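Local coordinates for enoyl-CoA hydratase subunit I (Geobacillus kaustophilus, PDB 2PBP), which probably acts as a hydro-lyase that adds water across the double bond of enoyl-CoA thioesters, as other crotonase-family hydratases do, at residues Ala198-Pro202 and Leu203-Leu207; Gln145-Thr148 and Lys149-Pro153; Ile120-Ser123 and Ser124-Phe128. All coordinates share one frame; numbering follows the deposited sequence.

In the fold
The three contacts illustrate how a crotonase-type chain manages its changes of direction: at a strand-to-strand corner (contact 3), at the end of a helix (contact 2) and at the start of another (contact 1). They follow in that order along the sequence, and none touches another. Contacts 2 and 3 are the nearest pair, their centres 19 Å apart and their nearest atoms about 6 Å; Phe111 of helix 109-115 touches both Leu147 and Phe128. Contact 1 lies farther off, its centre 27 Å from that of contact 2 and 26 Å from that of contact 3, although Lys149 reaches helix 202-217, which contact 1 begins. Each contact also meets the second subunit.

Contact 1. Residues Ala198-Pro202 and Leu203-Leu207; sequences AEQPP and LALRL
Leu205 closes over the loop that precedes it: its CD2 lies 3.8 Å from Gln200 CB, and its CG rests 3.5 Å from Pro201 O. The same oxygen takes the backbone N-H of Leu205, with Leu205 N 2.9 Å from Pro201 O and a nearly straight angle of 166° at the hydrogen. Beside this bond, the CB atoms of Pro201 and Ala204 meet at 3.5 Å, a close apolar touch between the proline ring and the methyl. One residue on, Arg206 N bonds to Pro202 O at 3.0 Å, while Arg206 CB packs 3.3 Å from that oxygen. These are the marks of a helix N-terminus: Pro201 is the N-cap of helix 202-217, and Pro202 fills the first position, where a residue without an N-H costs no helical bond. The Leu205 branch is directed back at the loop because its CG stands anti to the carbonyl carbon (chi1 -62°). Replacing this leucine by an alanine would probably strip Gln200 CB of the branch that lies against it and open a gap beside Val133 of the second subunit. There Leu205 and Gln200 both pack on that valine. The bent Gln200 side chain turns its NE2 away from the helix, to Trp161 O and Asn134 OD1 of the second subunit, and the indole NE1 of that same Trp161 bonds to Leu205 O.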
ATOM      1  N   ALA A 198     -10.778  -9.797 -13.511  1.00  6.07           N
ATOM      2  CA  ALA A 198     -10.951  -9.625 -14.951  1.00  9.39           C
ATOM      3  C   ALA A 198     -12.186  -8.775 -15.266  1.00  9.64           C
ATOM      4  O   ALA A 198     -12.320  -8.254 -16.373  1.00 11.49           O
ATOM      5  CB  ALA A 198     -11.064 -10.987 -15.635  1.00  8.93           C
ATOM      6  N   GLU A 199     -13.087  -8.640 -14.296  1.00  7.60           N
ATOM      7  CA  GLU A 199     -14.305  -7.848 -14.483  1.00  7.70           C
ATOM      8  C   GLU A 199     -14.094  -6.381 -14.118  1.00  7.67           C
ATOM      9  O   GLU A 199     -14.966  -5.541 -14.351  1.00  5.53           O
ATOM     10  CB  GLU A 199     -15.452  -8.421 -13.648  1.00 12.86           C
ATOM     11  CG  GLU A 199     -15.953  -9.769 -14.130  1.00 17.99           C
ATOM     12  CD  GLU A 199     -16.527  -9.707 -15.530  1.00 24.60           C
ATOM     13  OE1 GLU A 199     -17.565  -9.032 -15.721  1.00 26.27           O
ATOM     14  OE2 GLU A 199     -15.941 -10.328 -16.443  1.00 28.20           O
ATOM     15  N   GLN A 200     -12.938  -6.080 -13.536  1.00  5.26           N
ATOM     16  CA  GLN A 200     -12.603  -4.714 -13.147  1.00  6.30           C
ATOM     17  C   GLN A 200     -12.052  -3.985 -14.375  1.00  5.31           C
ATOM     18  O   GLN A 200     -11.772  -4.616 -15.394  1.00  6.91           O
ATOM     19  CB  GLN A 200     -11.549  -4.736 -12.033  1.00  5.84           C
ATOM     20  CG  GLN A 200     -12.051  -5.313 -10.711  1.00  7.89           C
ATOM     21  CD  GLN A 200     -13.169  -4.482 -10.107  1.00  7.30           C
ATOM     22  OE1 GLN A 200     -14.294  -4.478 -10.604  1.00  8.78           O
ATOM     23  NE2 GLN A 200     -12.857  -3.765  -9.033  1.00  6.81           N
ATOM     24  N   PRO A 201     -11.903  -2.652 -14.298  1.00  5.70           N
ATOM     25  CA  PRO A 201     -11.380  -1.865 -15.426  1.00  7.25           C
ATOM     26  C   PRO A 201      -9.912  -2.219 -15.664  1.00  4.29           C
ATOM     27  O   PRO A 201      -9.074  -1.967 -14.810  1.00  6.56           O
ATOM     28  CB  PRO A 201     -11.531  -0.416 -14.949  1.00  6.84           C
ATOM     29  CG  PRO A 201     -12.566  -0.490 -13.857  1.00  8.43           C
ATOM     30  CD  PRO A 201     -12.234  -1.776 -13.163  1.00  7.33           C
ATOM     31  N   PRO A 202      -9.584  -2.799 -16.832  1.00  4.61           N
ATOM     32  CA  PRO A 202      -8.191  -3.170 -17.120  1.00  4.30           C
ATOM     33  C   PRO A 202      -7.181  -2.026 -16.966  1.00  6.35           C
ATOM     34  O   PRO A 202      -6.093  -2.221 -16.413  1.00  6.48           O
ATOM     35  CB  PRO A 202      -8.264  -3.693 -18.555  1.00  6.17           C
ATOM     36  CG  PRO A 202      -9.651  -4.278 -18.628  1.00  6.72           C
ATOM     37  CD  PRO A 202     -10.474  -3.203 -17.933  1.00  2.82           C
ATOM     38  N   LEU A 203      -7.537  -0.840 -17.453  1.00  4.86           N
ATOM     39  CA  LEU A 203      -6.642   0.313 -17.361  1.00  5.90           C
ATOM     40  C   LEU A 203      -6.469   0.741 -15.907  1.00  5.45           C
ATOM     41  O   LEU A 203      -5.378   1.140 -15.493  1.00  3.52           O
ATOM     42  CB  LEU A 203      -7.184   1.479 -18.194  1.00  5.30           C
ATOM     43  CG  LEU A 203      -7.144   1.271 -19.710  1.00  7.32           C
ATOM     44  CD1 LEU A 203      -8.102   2.240 -20.391  1.00  9.28           C
ATOM     45  CD2 LEU A 203      -5.719   1.457 -20.220  1.00  9.48           C
ATOM     46  N   ALA A 204      -7.544   0.651 -15.130  1.00  5.44           N
ATOM     47  CA  ALA A 204      -7.471   1.016 -13.723  1.00  5.78           C
ATOM     48  C   ALA A 204      -6.554   0.041 -12.981  1.00  5.28           C
ATOM     49  O   ALA A 204      -5.701   0.466 -12.204  1.00  4.85           O
ATOM     50  CB  ALA A 204      -8.870   1.025 -13.096  1.00  5.51           C
ATOM     51  N   LEU A 205      -6.709  -1.263 -13.215  1.00  4.54           N
ATOM     52  CA  LEU A 205      -5.847  -2.229 -12.530  1.00  4.50           C
ATOM     53  C   LEU A 205      -4.381  -2.030 -12.928  1.00  5.11           C
ATOM     54  O   LEU A 205      -3.478  -2.114 -12.095  1.00  4.80           O
ATOM     55  CB  LEU A 205      -6.264  -3.670 -12.846  1.00  4.50           C
ATOM     56  CG  LEU A 205      -7.664  -4.132 -12.433  1.00  4.76           C
ATOM     57  CD1 LEU A 205      -7.698  -5.660 -12.409  1.00  4.52           C
ATOM     58  CD2 LEU A 205      -8.024  -3.582 -11.065  1.00  4.93           C
ATOM     59  N   ARG A 206      -4.161  -1.753 -14.208  1.00  3.78           N
ATOM     60  CA  ARG A 206      -2.827  -1.543 -14.758  1.00  5.96           C
ATOM     61  C   ARG A 206      -2.136  -0.323 -14.150  1.00  7.48           C
ATOM     62  O   ARG A 206      -0.998  -0.412 -13.683  1.00  4.29           O
ATOM     63  CB  ARG A 206      -2.933  -1.373 -16.276  1.00  6.32           C
ATOM     64  CG  ARG A 206      -1.629  -1.129 -17.034  1.00  7.47           C
ATOM     65  CD  ARG A 206      -1.986  -0.699 -18.456  1.00  9.19           C
ATOM     66  NE  ARG A 206      -0.853  -0.476 -19.351  1.00  7.23           N
ATOM     67  CZ  ARG A 206      -0.210  -1.438 -20.007  1.00  8.77           C
ATOM     68  NH1 ARG A 206      -0.577  -2.705 -19.864  1.00  7.66           N
ATOM     69  NH2 ARG A 206       0.772  -1.126 -20.848  1.00  8.91           N
ATOM     70  N   LEU A 207      -2.826   0.813 -14.154  1.00  5.86           N
ATOM     71  CA  LEU A 207      -2.253   2.042 -13.617  1.00  5.93           C
ATOM     72  C   LEU A 207      -2.145   2.048 -12.094  1.00  5.51           C
ATOM     73  O   LEU A 207      -1.276   2.716 -11.532  1.00  3.90           O
ATOM     74  CB  LEU A 207      -3.043   3.255 -14.122  1.00  5.67           C
ATOM     75  CG  LEU A 207      -2.573   3.763 -15.499  1.00  8.61           C
ATOM     76  CD1 LEU A 207      -2.533   2.612 -16.501  1.00  8.18           C
ATOM     77  CD2 LEU A 207      -3.491   4.875 -15.990  1.00  7.42           C
TER

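Contact 2. Residues Gln145-Thr148 and Lys149-Pro153; sequences QRLT and KLIGP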
ATOM      1  N   GLN A 145      15.763  -8.831  -1.657  1.00  4.13           N
ATOM      2  CA  GLN A 145      15.149  -7.514  -1.761  1.00  5.25           C
ATOM      3  C   GLN A 145      13.657  -7.514  -1.459  1.00  5.17           C
ATOM      4  O   GLN A 145      13.195  -6.794  -0.572  1.00  5.27           O
ATOM      5  CB  GLN A 145      15.384  -6.936  -3.159  1.00  5.59           C
ATOM      6  CG  GLN A 145      16.853  -6.850  -3.559  1.00  6.19           C
ATOM      7  CD  GLN A 145      17.684  -6.084  -2.546  1.00  5.68           C
ATOM      8  OE1 GLN A 145      18.516  -6.663  -1.841  1.00  9.53           O
ATOM      9  NE2 GLN A 145      17.454  -4.780  -2.456  1.00  2.51           N
ATOM     10  N   ARG A 146      12.904  -8.321  -2.197  1.00  4.74           N
ATOM     11  CA  ARG A 146      11.463  -8.375  -1.997  1.00  6.29           C
ATOM     12  C   ARG A 146      11.054  -8.862  -0.610  1.00  5.72           C
ATOM     13  O   ARG A 146      10.104  -8.336  -0.030  1.00  5.66           O
ATOM     14  CB  ARG A 146      10.807  -9.234  -3.083  1.00  6.25           C
ATOM     15  CG  ARG A 146      10.872  -8.613  -4.484  1.00  7.60           C
ATOM     16  CD  ARG A 146       9.892  -9.296  -5.434  1.00  8.64           C
ATOM     17  NE  ARG A 146       9.735  -8.584  -6.702  1.00  9.01           N
ATOM     18  CZ  ARG A 146      10.457  -8.814  -7.796  1.00 10.27           C
ATOM     19  NH1 ARG A 146      11.401  -9.747  -7.796  1.00 10.49           N
ATOM     20  NH2 ARG A 146      10.228  -8.109  -8.898  1.00 12.92           N
ATOM     21  N   LEU A 147      11.762  -9.846  -0.063  1.00  5.58           N
ATOM     22  CA  LEU A 147      11.411 -10.342   1.266  1.00  5.19           C
ATOM     23  C   LEU A 147      11.624  -9.260   2.325  1.00  6.20           C
ATOM     24  O   LEU A 147      10.777  -9.057   3.194  1.00  5.73           O
ATOM     25  CB  LEU A 147      12.238 -11.584   1.633  1.00  4.87           C
ATOM     26  CG  LEU A 147      11.760 -12.313   2.898  1.00  5.21           C
ATOM     27  CD1 LEU A 147      10.403 -12.950   2.624  1.00  4.69           C
ATOM     28  CD2 LEU A 147      12.759 -13.391   3.312  1.00  5.91           C
ATOM     29  N   THR A 148      12.753  -8.561   2.245  1.00  5.21           N
ATOM     30  CA  THR A 148      13.064  -7.508   3.206  1.00  5.17           C
ATOM     31  C   THR A 148      12.044  -6.369   3.162  1.00  6.05           C
ATOM     32  O   THR A 148      11.642  -5.841   4.200  1.00  6.04           O
ATOM     33  CB  THR A 148      14.476  -6.939   2.962  1.00  6.51           C
ATOM     34  OG1 THR A 148      15.443  -7.985   3.134  1.00  6.43           O
ATOM     35  CG2 THR A 148      14.779  -5.812   3.946  1.00  5.60           C
ATOM     36  N   LYS A 149      11.628  -5.986   1.961  1.00  7.76           N
ATOM     37  CA  LYS A 149      10.651  -4.911   1.834  1.00  8.12           C
ATOM     38  C   LYS A 149       9.303  -5.328   2.412  1.00  8.50           C
ATOM     39  O   LYS A 149       8.572  -4.502   2.955  1.00 10.31           O
ATOM     40  CB  LYS A 149      10.487  -4.501   0.367  1.00  7.95           C
ATOM     41  CG  LYS A 149      11.716  -3.815  -0.220  1.00 11.05           C
ATOM     42  CD  LYS A 149      11.419  -3.207  -1.580  1.00 14.61           C
ATOM     43  CE  LYS A 149      12.651  -2.532  -2.175  1.00 16.48           C
ATOM     44  NZ  LYS A 149      13.167  -1.416  -1.330  1.00 13.75           N
ATOM     45  N   LEU A 150       8.979  -6.612   2.313  1.00  7.97           N
ATOM     46  CA  LEU A 150       7.706  -7.102   2.825  1.00  8.68           C
ATOM     47  C   LEU A 150       7.638  -7.331   4.332  1.00  8.14           C
ATOM     48  O   LEU A 150       6.633  -6.998   4.960  1.00  8.22           O
ATOM     49  CB  LEU A 150       7.311  -8.400   2.116  1.00  7.53           C
ATOM     50  CG  LEU A 150       6.847  -8.286   0.662  1.00  7.67           C
ATOM     51  CD1 LEU A 150       6.700  -9.677   0.063  1.00  9.40           C
ATOM     52  CD2 LEU A 150       5.520  -7.536   0.608  1.00  8.58           C
ATOM     53  N   ILE A 151       8.691  -7.895   4.918  1.00  8.44           N
ATOM     54  CA  ILE A 151       8.659  -8.188   6.347  1.00  6.83           C
ATOM     55  C   ILE A 151       9.720  -7.533   7.233  1.00  7.63           C
ATOM     56  O   ILE A 151       9.788  -7.814   8.432  1.00  8.76           O
ATOM     57  CB  ILE A 151       8.673  -9.730   6.567  1.00  8.43           C
ATOM     58  CG1 ILE A 151       9.985 -10.343   6.078  1.00  8.86           C
ATOM     59  CG2 ILE A 151       7.553 -10.371   5.753  1.00  7.22           C
ATOM     60  CD1 ILE A 151      10.285 -11.743   6.617  1.00 13.93           C
ATOM     61  N   GLY A 152      10.543  -6.666   6.651  1.00  7.34           N
ATOM     62  CA  GLY A 152      11.569  -5.994   7.432  1.00  6.75           C
ATOM     63  C   GLY A 152      12.872  -6.771   7.510  1.00  6.51           C
ATOM     64  O   GLY A 152      12.869  -7.989   7.356  1.00  6.73           O
ATOM     65  N   PRO A 153      14.003  -6.096   7.769  1.00  7.00           N
ATOM     66  CA  PRO A 153      15.310  -6.758   7.856  1.00  6.89           C
ATOM     67  C   PRO A 153      15.507  -7.740   9.013  1.00  7.29           C
ATOM     68  O   PRO A 153      16.224  -8.734   8.868  1.00  5.82           O
ATOM     69  CB  PRO A 153      16.281  -5.585   7.929  1.00  7.94           C
ATOM     70  CG  PRO A 153      15.498  -4.567   8.692  1.00  9.49           C
ATOM     71  CD  PRO A 153      14.130  -4.654   8.040  1.00  7.43           C
TER
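Thr148, Lys149 and Leu147 carry this contact, the last turn of helix 143-151 before a Gly-Pro junction passes the chain into helix 153-162. Thr148 holds both sides of that junction. Its O accepts Gly152 N at 2.8 Å, a bent bond (137° at the hydrogen), and its CG2 lies 3.9 Å from Pro153 N. At chi1 -61° the methyl stands opposite the backbone N, beside the carbonyl carbon, and faces the proline, while the hydroxyl bonds back to Thr144 O. Lys149 lays its aliphatic stem over the preceding turn, with CG 3.3 Å from Gln145 O, the oxygen that also receives its backbone N-H; farther out the chain touches Val216 and Asp217 of helix 202-217. On the buried flank Leu147 and Ile151 meet at a slant, Leu147 CG 4.0 Å from Ile151 CD1, and both touch Ile176. Leu147 O takes Ile151 N at 2.9 Å; Leu150 N bonds chiefly to Arg146 O and more weakly to Leu147 O. Gly152, with positive phi, is both the exit from one helix and the N-cap of the next; at these backbone angles a beta carbon would probably clash with Ile151 O. Ile151 CG1, set between its own backbone N and carbonyl carbon (chi1 65°), lies 3.3 Å from Leu147 O.

Contact 3. Residues Ile120-Ser123 and Ser124-Phe128; sequences IVAS and SAAEF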
ATOM      1  N   ILE A 120      -0.587 -13.533  -4.128  1.00  5.11           N
ATOM      2  CA  ILE A 120      -0.251 -14.942  -3.988  1.00  6.36           C
ATOM      3  C   ILE A 120      -1.367 -15.691  -3.259  1.00  7.21           C
ATOM      4  O   ILE A 120      -1.734 -15.331  -2.145  1.00  8.05           O
ATOM      5  CB  ILE A 120       1.058 -15.143  -3.189  1.00  4.99           C
ATOM      6  CG1 ILE A 120       2.223 -14.423  -3.874  1.00  5.10           C
ATOM      7  CG2 ILE A 120       1.354 -16.632  -3.050  1.00  7.95           C
ATOM      8  CD1 ILE A 120       3.470 -14.251  -3.010  1.00 13.93           C
ATOM      9  N   VAL A 121      -1.915 -16.714  -3.907  1.00  5.48           N
ATOM     10  CA  VAL A 121      -2.946 -17.548  -3.297  1.00  6.74           C
ATOM     11  C   VAL A 121      -2.204 -18.854  -3.076  1.00  9.00           C
ATOM     12  O   VAL A 121      -1.670 -19.431  -4.025  1.00  8.60           O
ATOM     13  CB  VAL A 121      -4.133 -17.792  -4.242  1.00  7.24           C
ATOM     14  CG1 VAL A 121      -5.131 -18.739  -3.583  1.00  7.99           C
ATOM     15  CG2 VAL A 121      -4.801 -16.470  -4.588  1.00  5.54           C
ATOM     16  N   ALA A 122      -2.161 -19.321  -1.832  1.00  8.75           N
ATOM     17  CA  ALA A 122      -1.420 -20.536  -1.535  1.00  7.41           C
ATOM     18  C   ALA A 122      -2.233 -21.691  -0.993  1.00 10.69           C
ATOM     19  O   ALA A 122      -3.252 -21.508  -0.327  1.00  7.98           O
ATOM     20  CB  ALA A 122      -0.282 -20.216  -0.562  1.00 10.10           C
ATOM     21  N   SER A 123      -1.751 -22.889  -1.299  1.00 11.55           N
ATOM     22  CA  SER A 123      -2.349 -24.127  -0.828  1.00 15.69           C
ATOM     23  C   SER A 123      -1.746 -24.394   0.543  1.00 18.70           C
ATOM     24  O   SER A 123      -0.753 -23.774   0.927  1.00 17.42           O
ATOM     25  CB  SER A 123      -1.988 -25.282  -1.765  1.00 19.19           C
ATOM     26  OG  SER A 123      -2.104 -26.532  -1.102  1.00 18.40           O
ATOM     27  N   SER A 124      -2.350 -25.319   1.280  1.00 20.01           N
ATOM     28  CA  SER A 124      -1.836 -25.690   2.586  1.00 21.54           C
ATOM     29  C   SER A 124      -0.584 -26.537   2.358  1.00 19.96           C
ATOM     30  O   SER A 124       0.205 -26.768   3.269  1.00 20.79           O
ATOM     31  CB  SER A 124      -2.885 -26.495   3.358  1.00 24.04           C
ATOM     32  OG  SER A 124      -4.032 -25.715   3.639  1.00 24.11           O
ATOM     33  N   ALA A 125      -0.414 -26.999   1.124  1.00 22.04           N
ATOM     34  CA  ALA A 125       0.727 -27.824   0.753  1.00 21.23           C
ATOM     35  C   ALA A 125       1.947 -26.955   0.458  1.00 21.67           C
ATOM     36  O   ALA A 125       3.041 -27.466   0.216  1.00 22.95           O
ATOM     37  CB  ALA A 125       0.384 -28.660  -0.477  1.00 21.12           C
ATOM     38  N   ALA A 126       1.757 -25.639   0.486  1.00 19.27           N
ATOM     39  CA  ALA A 126       2.835 -24.707   0.171  1.00 14.91           C
ATOM     40  C   ALA A 126       3.798 -24.362   1.299  1.00 13.65           C
ATOM     41  O   ALA A 126       3.412 -24.219   2.459  1.00 14.98           O
ATOM     42  CB  ALA A 126       2.245 -23.420  -0.407  1.00 13.71           C
ATOM     43  N   GLU A 127       5.063 -24.220   0.924  1.00 12.44           N
ATOM     44  CA  GLU A 127       6.133 -23.846   1.839  1.00 11.32           C
ATOM     45  C   GLU A 127       7.030 -22.917   1.037  1.00  8.56           C
ATOM     46  O   GLU A 127       7.248 -23.140  -0.149  1.00  9.44           O
ATOM     47  CB  GLU A 127       6.927 -25.070   2.299  1.00 12.90           C
ATOM     48  CG  GLU A 127       6.254 -25.867   3.406  1.00 16.83           C
ATOM     49  CD  GLU A 127       7.205 -26.849   4.068  1.00 18.10           C
ATOM     50  OE1 GLU A 127       7.621 -27.819   3.401  1.00 16.67           O
ATOM     51  OE2 GLU A 127       7.541 -26.646   5.256  1.00 19.53           O
ATOM     52  N   PHE A 128       7.537 -21.877   1.684  1.00  8.21           N
ATOM     53  CA  PHE A 128       8.393 -20.900   1.021  1.00  6.69           C
ATOM     54  C   PHE A 128       9.722 -20.814   1.752  1.00  8.21           C
ATOM     55  O   PHE A 128       9.762 -20.852   2.980  1.00 10.42           O
ATOM     56  CB  PHE A 128       7.724 -19.523   1.041  1.00  6.36           C
ATOM     57  CG  PHE A 128       6.346 -19.507   0.445  1.00  7.52           C
ATOM     58  CD1 PHE A 128       6.161 -19.209  -0.902  1.00  9.56           C
ATOM     59  CD2 PHE A 128       5.229 -19.788   1.231  1.00  9.23           C
ATOM     60  CE1 PHE A 128       4.885 -19.187  -1.460  1.00  7.67           C
ATOM     61  CE2 PHE A 128       3.948 -19.770   0.684  1.00  9.76           C
ATOM     62  CZ  PHE A 128       3.774 -19.468  -0.665  1.00  8.40           C
TER
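Ser123 and Ala126 bracket a type I beta turn in which Ser124 is the first of the two corner residues, its side chain set outward from the turn. Ala125 is the second, and it is gripped by the Ser123 side chain: Ala125 N bonds to Ser123 OG at 2.8 Å, nearly straight at 168°, which makes an ST turn superimposed on the beta turn. The hydroxyl reaches that N-H because OG swings away from its own backbone N (chi1 158°), and Ala125 CB then lies 3.3 Å from it. Ala126 closes the turn with a hydrogen bond, its N 3.2 Å from Ser123 O; the donor stands well above the carbonyl plane. Its methyl turns inward to meet Ala122 CB at 4.1 Å. Glu127 begins the next strand and faces the other way, to a salt bridge with Arg165. Phe128 turns back inside the bend, where Ala122 CB meets the edge of its ring at CZ (4.1 Å) and Ile120 CG2 comes to CZ obliquely. Val102 and Val177 enclose the same apolar patch. Strand 119-123 belongs to the larger sheet and strand 127-129 to the smaller one, and this tight corner passes the chain from one to the other, as expected of the crotonase fold.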